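Local coordinates for N-acetyltransferase family protein (Bacillus anthracis, PDB 3LNB) that probably catalyses acetyl transfer from acetyl-coenzyme A to the amine of arylamines, and inactivates the antibacterial sulfamethoxazole, at residues Thr123-Leu127 and Tyr128-Trp132; Glu228-Val231 and Asn232-Gln235; Ala287-Leu290 and Arg291-Gly295. The protein carries 1 engineered substitution. All blocks are in the same frame, centred on the assembly; numbering follows the deposited sequence.

Overall arrangement
From the N terminus, interaction 1 comes first: residues 123-132 close the tight turn joining strands 116-126 and 131-145, a hairpin of the larger antiparallel sheet. Interaction 2 follows at 228-235, the first turns of helix 228-240, which begins just after strand 216-225 of the same sheet and packs on helix 99-112. Interaction 3, at 287-295, ends helix 283-294, which lies on strands 252-256 and 259-263 of the five-stranded sheet. The three are in series, neither nested nor crossed. Interactions 1 and 2 come within about 8 Å at their nearest atoms; the nearest atoms of interaction 3 are about 17 Å from each. Coenzyme A touches Val124 of interaction 1.

Interaction 1: Thr123-Leu127 and Tyr128-Trp132; sequences TVYDL and YDNKW
Tyr125 and Trp132 meet edge to face across an antiparallel beta hairpin whose Val124 touches coenzyme A and whose second strand opens with a G1 beta bulge: Asn130 and Lys131 both face Asp126. With CG anti to the backbone N (chi1 -170°), the Tyr125 side chain reaches across the neighbouring strand. Its CB lies beside the tryptophan benzo ring, 4.0 Å from Trp132 CZ3. CD1 then stands over the indole, 3.7 Å from Trp132 CD2, the two ring planes 80° apart. Further out, one face of the phenol rests on backbone: the carbonyl oxygen of Lys131 is offset toward the rim, and CZ is 3.3 Å from Lys131 N. At the tip, Tyr125 OH hydrogen-bonds two waters, one also bound by Asn130 ND2, the other more weakly by Asn130 O.

The Lys131 O over the ring accepts a short 2.6 Å hydrogen bond from Asp126 N, and Lys131 N returns one to Asp126 O. The carboxylate of Asp126 turns to the loop. OD2 makes salt bridges with Lys131 NZ and with Lys133. Asp129 N donates to Asp126 OD1 at 3.2 Å, a nearly straight bond that arrives from above the carboxylate plane.

Interaction 2: Glu228-Val231 and Asn232-Gln235; sequences EQKV and NNIQ
Asn232 folds back over the preceding helical turn and meets Glu228 O, the acceptor of the first of four successive i to i+4 backbone hydrogen bonds. Asn232 N donates to Glu228 O at 2.7 Å and Asn233 N to Gln229 O at 2.9 Å; Ile234 N and Gln235 N continue the series to Lys230 O and Val231 O. In each case the donor stands somewhat tilted from the plane of the carbonyl it meets.

Side-chain polar approaches add no hydrogen bond between the two segments. A first torsion of -73° sets the amide of Asn232 beside its own backbone N, and this carries ND2 back to 2.8 Å from Glu228 O, at an angle too poor for a hydrogen bond. The same ND2 lies 3.8 Å from Glu228 CG, where the two chains cross. The polar ends find partners in neighbouring parts of the fold: Asn232 OD1 accepts from Ile81 N, Glu228 OE2 bonds Tyr108 OH, and Gln235 NE2 reaches Lys79 O.

Apolar contact occurs between Lys230 and Ile234. The lysine chain bends at chi2 (64°), after which its CE passes 3.8 Å from Ile234 CG1, while NZ goes on to a salt bridge with Asp136. The isoleucine CG1 also sits against a carbonyl, 3.2 Å from Lys230 O.

Val231 packs on Ser104 and Gln235 on Tyr100, on the side of the helix that also carries Glu228 and Asn232. The arrangement is that of the first turns of an alpha-helix, here helix 228-240, which begins just after strand 216-225 and lies against helix 99-112.

Interaction 3: Ala287-Leu290 and Arg291-Gly295; sequences ARIL and RESFG
Arg288 is approached by two side chains of the next helical turn, Arg291 and Glu292, in different ways. The charged contact is with Glu292: its OE1 lies at the edge of the Arg288 guanidinium, in plane, but 3.9 Å from NH1, so the salt bridge is a long one. Carboxylate and guanidinium planes stand 76° apart, which rules out a flat two-pronged pairing. Closer contact is made by the aliphatic part, Arg288 CG lying 3.7 Å from Glu292 OE1. The other end of the guanidinium, NH2, makes a salt bridge with Asp285, so Arg288 is held between acids on both its terminal nitrogens. Arg291 does not pair with this group; its chain, bent at chi3 (63°), brings one guanidinium face over the backbone, with NH2 3.7 Å from Arg288 CA.

Backbone hydrogen bonds follow the i to i+4 pattern of an alpha-helix at its C-terminal end. Arg291 N bonds Ala287 O, Glu292 N bonds Arg288 O, and Ser293 N bonds Ile289 O at 2.7 Å. The bond from Phe294 N to Leu290 O is weak, and Gly295 leaves helical geometry with positive phi (68°), a backbone conformation that glycine adopts readily. Its N still donates to Arg291 O, and Leu290 is also backbone-bonded to Ile296.

Side-chain packing lies on the face turned to strands 252-256 and 259-263. The Phe294 side chain touches Ile261, Leu263, Thr252 and Lys254, and its CD1 is 4.4 Å from Leu290 CD2. Leu290 O sits at the edge of the phenyl ring, 3.2 Å from Phe294 CB. Ile289 and Ser293 face the same strand 259-263; Ile289 CG2 lies 3.7 Å from Ser293 OG, a hydroxyl hydrogen-bonded to that of Tyr268.

Interaction 1: Thr123-Leu127 and Tyr128-Trp132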
loop_
_atom_site.group_PDB
_atom_site.type_symbol
_atom_site.label_atom_id
_atom_site.label_comp_id
_atom_site.label_asym_id
_atom_site.label_seq_id
_atom_site.Cartn_x
_atom_site.Cartn_y
_atom_site.Cartn_z
ATOM N N THR A 123 -5.809 -8.037 8.259
ATOM C CA THR A 123 -5.471 -9.387 7.842
ATOM C C THR A 123 -6.129 -9.559 6.476
ATOM O O THR A 123 -7.349 -9.443 6.352
ATOM C CB THR A 123 -6.038 -10.435 8.834
ATOM O OG1 THR A 123 -5.550 -10.163 10.153
ATOM C CG2 THR A 123 -5.618 -11.842 8.428
ATOM N N VAL A 124 -5.318 -9.817 5.455
ATOM C CA VAL A 124 -5.822 -9.979 4.090
ATOM C C VAL A 124 -6.376 -11.385 3.845
ATOM O O VAL A 124 -5.937 -12.348 4.466
ATOM C CB VAL A 124 -4.694 -9.707 3.050
ATOM C CG1 VAL A 124 -5.227 -9.878 1.635
ATOM C CG2 VAL A 124 -4.135 -8.304 3.235
ATOM N N TYR A 125 -7.343 -11.497 2.937
ATOM C CA TYR A 125 -7.910 -12.798 2.610
ATOM C C TYR A 125 -7.342 -13.256 1.273
ATOM O O TYR A 125 -7.294 -12.483 0.313
ATOM C CB TYR A 125 -9.436 -12.730 2.511
ATOM C CG TYR A 125 -10.083 -14.095 2.414
ATOM C CD1 TYR A 125 -10.140 -14.938 3.525
ATOM C CD2 TYR A 125 -10.607 -14.560 1.207
ATOM C CE1 TYR A 125 -10.703 -16.211 3.445
ATOM C CE2 TYR A 125 -11.175 -15.837 1.110
ATOM C CZ TYR A 125 -11.218 -16.656 2.236
ATOM O OH TYR A 125 -11.775 -17.912 2.156
ATOM N N ASP A 126 -6.899 -14.508 1.216
ATOM C CA ASP A 126 -6.343 -15.067 -0.014
ATOM C C ASP A 126 -7.510 -15.607 -0.828
ATOM O O ASP A 126 -8.103 -16.631 -0.481
ATOM C CB ASP A 126 -5.384 -16.207 0.303
ATOM C CG ASP A 126 -4.637 -16.692 -0.919
ATOM O OD1 ASP A 126 -5.202 -16.646 -2.035
ATOM O OD2 ASP A 126 -3.480 -17.130 -0.755
ATOM N N LEU A 127 -7.827 -14.915 -1.915
ATOM C CA LEU A 127 -8.944 -15.288 -2.771
ATOM C C LEU A 127 -8.761 -16.572 -3.575
ATOM O O LEU A 127 -9.732 -17.297 -3.821
ATOM C CB LEU A 127 -9.282 -14.125 -3.714
ATOM C CG LEU A 127 -8.216 -13.452 -4.600
ATOM C CD1 LEU A 127 -7.067 -12.938 -3.746
ATOM C CD2 LEU A 127 -7.711 -14.437 -5.658
ATOM N N TYR A 128 -7.528 -16.858 -3.979
ATOM C CA TYR A 128 -7.250 -18.055 -4.761
ATOM C C TYR A 128 -7.327 -19.330 -3.942
ATOM O O TYR A 128 -7.879 -20.338 -4.391
ATOM C CB TYR A 128 -5.864 -17.967 -5.402
ATOM C CG TYR A 128 -5.783 -16.988 -6.546
ATOM C CD1 TYR A 128 -6.593 -17.138 -7.669
ATOM C CD2 TYR A 128 -4.899 -15.912 -6.509
ATOM C CE1 TYR A 128 -6.527 -16.243 -8.730
ATOM C CE2 TYR A 128 -4.825 -15.008 -7.566
ATOM C CZ TYR A 128 -5.641 -15.179 -8.669
ATOM O OH TYR A 128 -5.589 -14.277 -9.709
ATOM N N ASP A 129 -6.774 -19.291 -2.735
ATOM C CA ASP A 129 -6.767 -20.476 -1.891
ATOM C C ASP A 129 -7.732 -20.457 -0.725
ATOM O O ASP A 129 -7.601 -21.231 0.221
ATOM C CB ASP A 129 -5.337 -20.742 -1.436
ATOM C CG ASP A 129 -4.482 -21.273 -2.570
ATOM O OD1 ASP A 129 -4.698 -22.436 -2.965
ATOM O OD2 ASP A 129 -3.627 -20.523 -3.086
ATOM N N ASN A 130 -8.713 -19.570 -0.812
ATOM C CA ASN A 130 -9.746 -19.452 0.205
ATOM C C ASN A 130 -9.236 -19.581 1.645
ATOM O O ASN A 130 -9.504 -20.574 2.322
ATOM C CB ASN A 130 -10.831 -20.509 -0.047
ATOM C CG ASN A 130 -11.236 -20.598 -1.516
ATOM O OD1 ASN A 130 -10.747 -21.455 -2.261
ATOM N ND2 ASN A 130 -12.128 -19.709 -1.938
ATOM N N LYS A 131 -8.506 -18.579 2.115
ATOM C CA LYS A 131 -7.993 -18.598 3.480
ATOM C C LYS A 131 -7.430 -17.243 3.848
ATOM O O LYS A 131 -7.164 -16.420 2.980
ATOM C CB LYS A 131 -6.896 -19.649 3.629
ATOM C CG LYS A 131 -5.694 -19.408 2.741
ATOM C CD LYS A 131 -4.649 -20.501 2.937
ATOM C CE LYS A 131 -3.455 -20.286 2.010
ATOM N NZ LYS A 131 -2.827 -18.951 2.245
ATOM N N TRP A 132 -7.257 -17.008 5.141
ATOM C CA TRP A 132 -6.704 -15.746 5.587
ATOM C C TRP A 132 -5.184 -15.808 5.510
ATOM O O TRP A 132 -4.581 -16.843 5.795
ATOM C CB TRP A 132 -7.119 -15.443 7.030
ATOM C CG TRP A 132 -8.585 -15.233 7.226
ATOM C CD1 TRP A 132 -9.492 -16.144 7.693
ATOM C CD2 TRP A 132 -9.316 -14.029 6.981
ATOM N NE1 TRP A 132 -10.742 -15.580 7.759
ATOM C CE2 TRP A 132 -10.664 -14.282 7.327
ATOM C CE3 TRP A 132 -8.963 -12.758 6.501
ATOM C CZ2 TRP A 132 -11.663 -13.311 7.209
ATOM C CZ3 TRP A 132 -9.957 -11.790 6.383
ATOM C CH2 TRP A 132 -11.292 -12.074 6.738
HETATM O O HOH W 1 -13.320 -18.180 -0.081
HETATM O O HOH W 2 -11.541 -19.337 4.604
#

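Interaction 2: Glu228-Val231 and Asn232-Gln235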
loop_
_atom_site.group_PDB
_atom_site.type_symbol
_atom_site.label_atom_id
_atom_site.label_comp_id
_atom_site.label_asym_id
_atom_site.label_seq_id
_atom_site.Cartn_x
_atom_site.Cartn_y
_atom_site.Cartn_z
ATOM N N GLU A 228 4.782 1.990 16.429
ATOM C CA GLU A 228 5.926 1.596 15.609
ATOM C C GLU A 228 6.464 0.210 15.985
ATOM O O GLU A 228 6.882 -0.561 15.116
ATOM C CB GLU A 228 7.037 2.655 15.720
ATOM C CG GLU A 228 8.075 2.600 14.604
ATOM C CD GLU A 228 8.221 3.925 13.849
ATOM O OE1 GLU A 228 8.762 4.900 14.425
ATOM O OE2 GLU A 228 7.787 3.993 12.677
ATOM N N GLN A 229 6.438 -0.119 17.271
ATOM C CA GLN A 229 6.927 -1.422 17.699
ATOM C C GLN A 229 6.085 -2.531 17.062
ATOM O O GLN A 229 6.624 -3.513 16.557
ATOM C CB GLN A 229 6.888 -1.546 19.223
ATOM C CG GLN A 229 7.953 -2.491 19.758
ATOM C CD GLN A 229 8.063 -2.468 21.266
ATOM O OE1 GLN A 229 7.886 -1.421 21.902
ATOM N NE2 GLN A 229 8.380 -3.620 21.852
ATOM N N LYS A 230 4.766 -2.366 17.084
ATOM C CA LYS A 230 3.863 -3.355 16.490
ATOM C C LYS A 230 4.129 -3.419 14.992
ATOM O O LYS A 230 4.165 -4.496 14.405
ATOM C CB LYS A 230 2.401 -2.968 16.741
ATOM C CG LYS A 230 1.377 -3.764 15.926
ATOM C CD LYS A 230 1.357 -5.255 16.275
ATOM C CE LYS A 230 0.290 -5.984 15.460
ATOM N NZ LYS A 230 0.236 -7.451 15.736
ATOM N N VAL A 231 4.309 -2.254 14.377
ATOM C CA VAL A 231 4.593 -2.199 12.953
ATOM C C VAL A 231 5.905 -2.931 12.670
ATOM O O VAL A 231 6.044 -3.572 11.635
ATOM C CB VAL A 231 4.661 -0.740 12.453
ATOM C CG1 VAL A 231 5.227 -0.683 11.046
ATOM C CG2 VAL A 231 3.263 -0.143 12.454
ATOM N N ASN A 232 6.863 -2.850 13.595
ATOM C CA ASN A 232 8.128 -3.562 13.406
ATOM C C ASN A 232 7.906 -5.054 13.599
ATOM O O ASN A 232 8.596 -5.872 12.987
ATOM C CB ASN A 232 9.198 -3.087 14.390
ATOM C CG ASN A 232 9.735 -1.718 14.047
ATOM O OD1 ASN A 232 10.180 -1.476 12.929
ATOM N ND2 ASN A 232 9.690 -0.811 15.010
ATOM N N ASN A 233 6.944 -5.414 14.449
ATOM C CA ASN A 233 6.649 -6.827 14.685
ATOM C C ASN A 233 5.977 -7.375 13.425
ATOM O O ASN A 233 6.240 -8.497 13.008
ATOM C CB ASN A 233 5.709 -7.008 15.888
ATOM C CG ASN A 233 5.557 -8.477 16.302
ATOM O OD1 ASN A 233 6.483 -9.083 16.857
ATOM N ND2 ASN A 233 4.393 -9.057 16.025
ATOM N N ILE A 234 5.109 -6.569 12.824
ATOM C CA ILE A 234 4.420 -6.973 11.609
ATOM C C ILE A 234 5.451 -7.215 10.508
ATOM O O ILE A 234 5.350 -8.182 9.754
ATOM C CB ILE A 234 3.406 -5.891 11.147
ATOM C CG1 ILE A 234 2.263 -5.779 12.162
ATOM C CG2 ILE A 234 2.845 -6.244 9.773
ATOM C CD1 ILE A 234 1.220 -4.706 11.831
ATOM N N GLN A 235 6.451 -6.345 10.421
ATOM C CA GLN A 235 7.471 -6.513 9.399
ATOM C C GLN A 235 8.205 -7.831 9.605
ATOM O O GLN A 235 8.418 -8.588 8.659
ATOM C CB GLN A 235 8.483 -5.365 9.428
ATOM C CG GLN A 235 9.517 -5.465 8.326
ATOM C CD GLN A 235 10.461 -4.274 8.275
ATOM O OE1 GLN A 235 10.701 -3.713 7.208
ATOM N NE2 GLN A 235 11.010 -3.893 9.427
#

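Interaction 3: Ala287-Leu290 and Arg291-Gly295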
loop_
_atom_site.group_PDB
_atom_site.type_symbol
_atom_site.label_atom_id
_atom_site.label_comp_id
_atom_site.label_asym_id
_atom_site.label_seq_id
_atom_site.Cartn_x
_atom_site.Cartn_y
_atom_site.Cartn_z
ATOM N N ALA A 287 16.721 -6.529 -14.246
ATOM C CA ALA A 287 17.389 -5.304 -13.848
ATOM C C ALA A 287 16.897 -4.122 -14.682
ATOM O O ALA A 287 16.624 -3.044 -14.151
ATOM C CB ALA A 287 18.902 -5.477 -14.003
ATOM N N ARG A 288 16.775 -4.337 -15.988
ATOM C CA ARG A 288 16.315 -3.305 -16.907
ATOM C C ARG A 288 14.872 -2.878 -16.657
ATOM O O ARG A 288 14.583 -1.687 -16.614
ATOM C CB ARG A 288 16.451 -3.783 -18.350
ATOM C CG ARG A 288 15.864 -2.823 -19.385
ATOM C CD ARG A 288 16.096 -3.345 -20.804
ATOM N NE ARG A 288 15.529 -4.679 -20.999
ATOM C CZ ARG A 288 14.222 -4.945 -21.037
ATOM N NH1 ARG A 288 13.329 -3.970 -20.894
ATOM N NH2 ARG A 288 13.802 -6.193 -21.221
ATOM N N ILE A 289 13.963 -3.841 -16.511
ATOM C CA ILE A 289 12.559 -3.502 -16.267
ATOM C C ILE A 289 12.416 -2.783 -14.928
ATOM O O ILE A 289 11.700 -1.791 -14.836
ATOM C CB ILE A 289 11.652 -4.754 -16.289
ATOM C CG1 ILE A 289 11.794 -5.462 -17.637
ATOM C CG2 ILE A 289 10.181 -4.342 -16.100
ATOM C CD1 ILE A 289 11.151 -6.830 -17.698
ATOM N N LEU A 290 13.105 -3.268 -13.898
ATOM C CA LEU A 290 13.046 -2.622 -12.586
ATOM C C LEU A 290 13.336 -1.142 -12.770
ATOM O O LEU A 290 12.585 -0.280 -12.305
ATOM C CB LEU A 290 14.099 -3.191 -11.627
ATOM C CG LEU A 290 13.674 -4.074 -10.451
ATOM C CD1 LEU A 290 14.861 -4.254 -9.513
ATOM C CD2 LEU A 290 12.510 -3.443 -9.707
ATOM N N ARG A 291 14.436 -0.863 -13.466
ATOM C CA ARG A 291 14.867 0.505 -13.710
ATOM C C ARG A 291 13.905 1.299 -14.585
ATOM O O ARG A 291 13.324 2.291 -14.141
ATOM C CB ARG A 291 16.268 0.504 -14.348
ATOM C CG ARG A 291 16.810 1.890 -14.705
ATOM C CD ARG A 291 18.223 1.815 -15.314
ATOM N NE ARG A 291 18.247 1.078 -16.578
ATOM C CZ ARG A 291 18.790 -0.128 -16.733
ATOM N NH1 ARG A 291 19.367 -0.746 -15.704
ATOM N NH2 ARG A 291 18.749 -0.727 -17.917
ATOM N N GLU A 292 13.727 0.843 -15.820
ATOM C CA GLU A 292 12.884 1.532 -16.783
ATOM C C GLU A 292 11.400 1.626 -16.462
ATOM O O GLU A 292 10.769 2.643 -16.759
ATOM C CB GLU A 292 13.046 0.900 -18.165
ATOM C CG GLU A 292 14.494 0.680 -18.562
ATOM C CD GLU A 292 14.688 0.593 -20.068
ATOM O OE1 GLU A 292 13.867 -0.065 -20.752
ATOM O OE2 GLU A 292 15.680 1.179 -20.565
ATOM N N SER A 293 10.828 0.585 -15.869
ATOM C CA SER A 293 9.400 0.628 -15.577
ATOM C C SER A 293 9.053 1.077 -14.161
ATOM O O SER A 293 7.985 1.640 -13.938
ATOM C CB SER A 293 8.764 -0.741 -15.853
ATOM O OG SER A 293 8.898 -1.099 -17.224
ATOM N N PHE A 294 9.951 0.844 -13.210
ATOM C CA PHE A 294 9.678 1.210 -11.828
ATOM C C PHE A 294 10.572 2.279 -11.217
ATOM O O PHE A 294 10.350 2.693 -10.078
ATOM C CB PHE A 294 9.732 -0.033 -10.939
ATOM C CG PHE A 294 8.723 -1.077 -11.301
ATOM C CD1 PHE A 294 9.076 -2.154 -12.108
ATOM C CD2 PHE A 294 7.415 -0.983 -10.836
ATOM C CE1 PHE A 294 8.139 -3.123 -12.445
ATOM C CE2 PHE A 294 6.474 -1.942 -11.164
ATOM C CZ PHE A 294 6.834 -3.020 -11.972
ATOM N N GLY A 295 11.587 2.714 -11.953
ATOM C CA GLY A 295 12.469 3.738 -11.424
ATOM C C GLY A 295 13.320 3.257 -10.261
ATOM O O GLY A 295 13.843 4.055 -9.481
#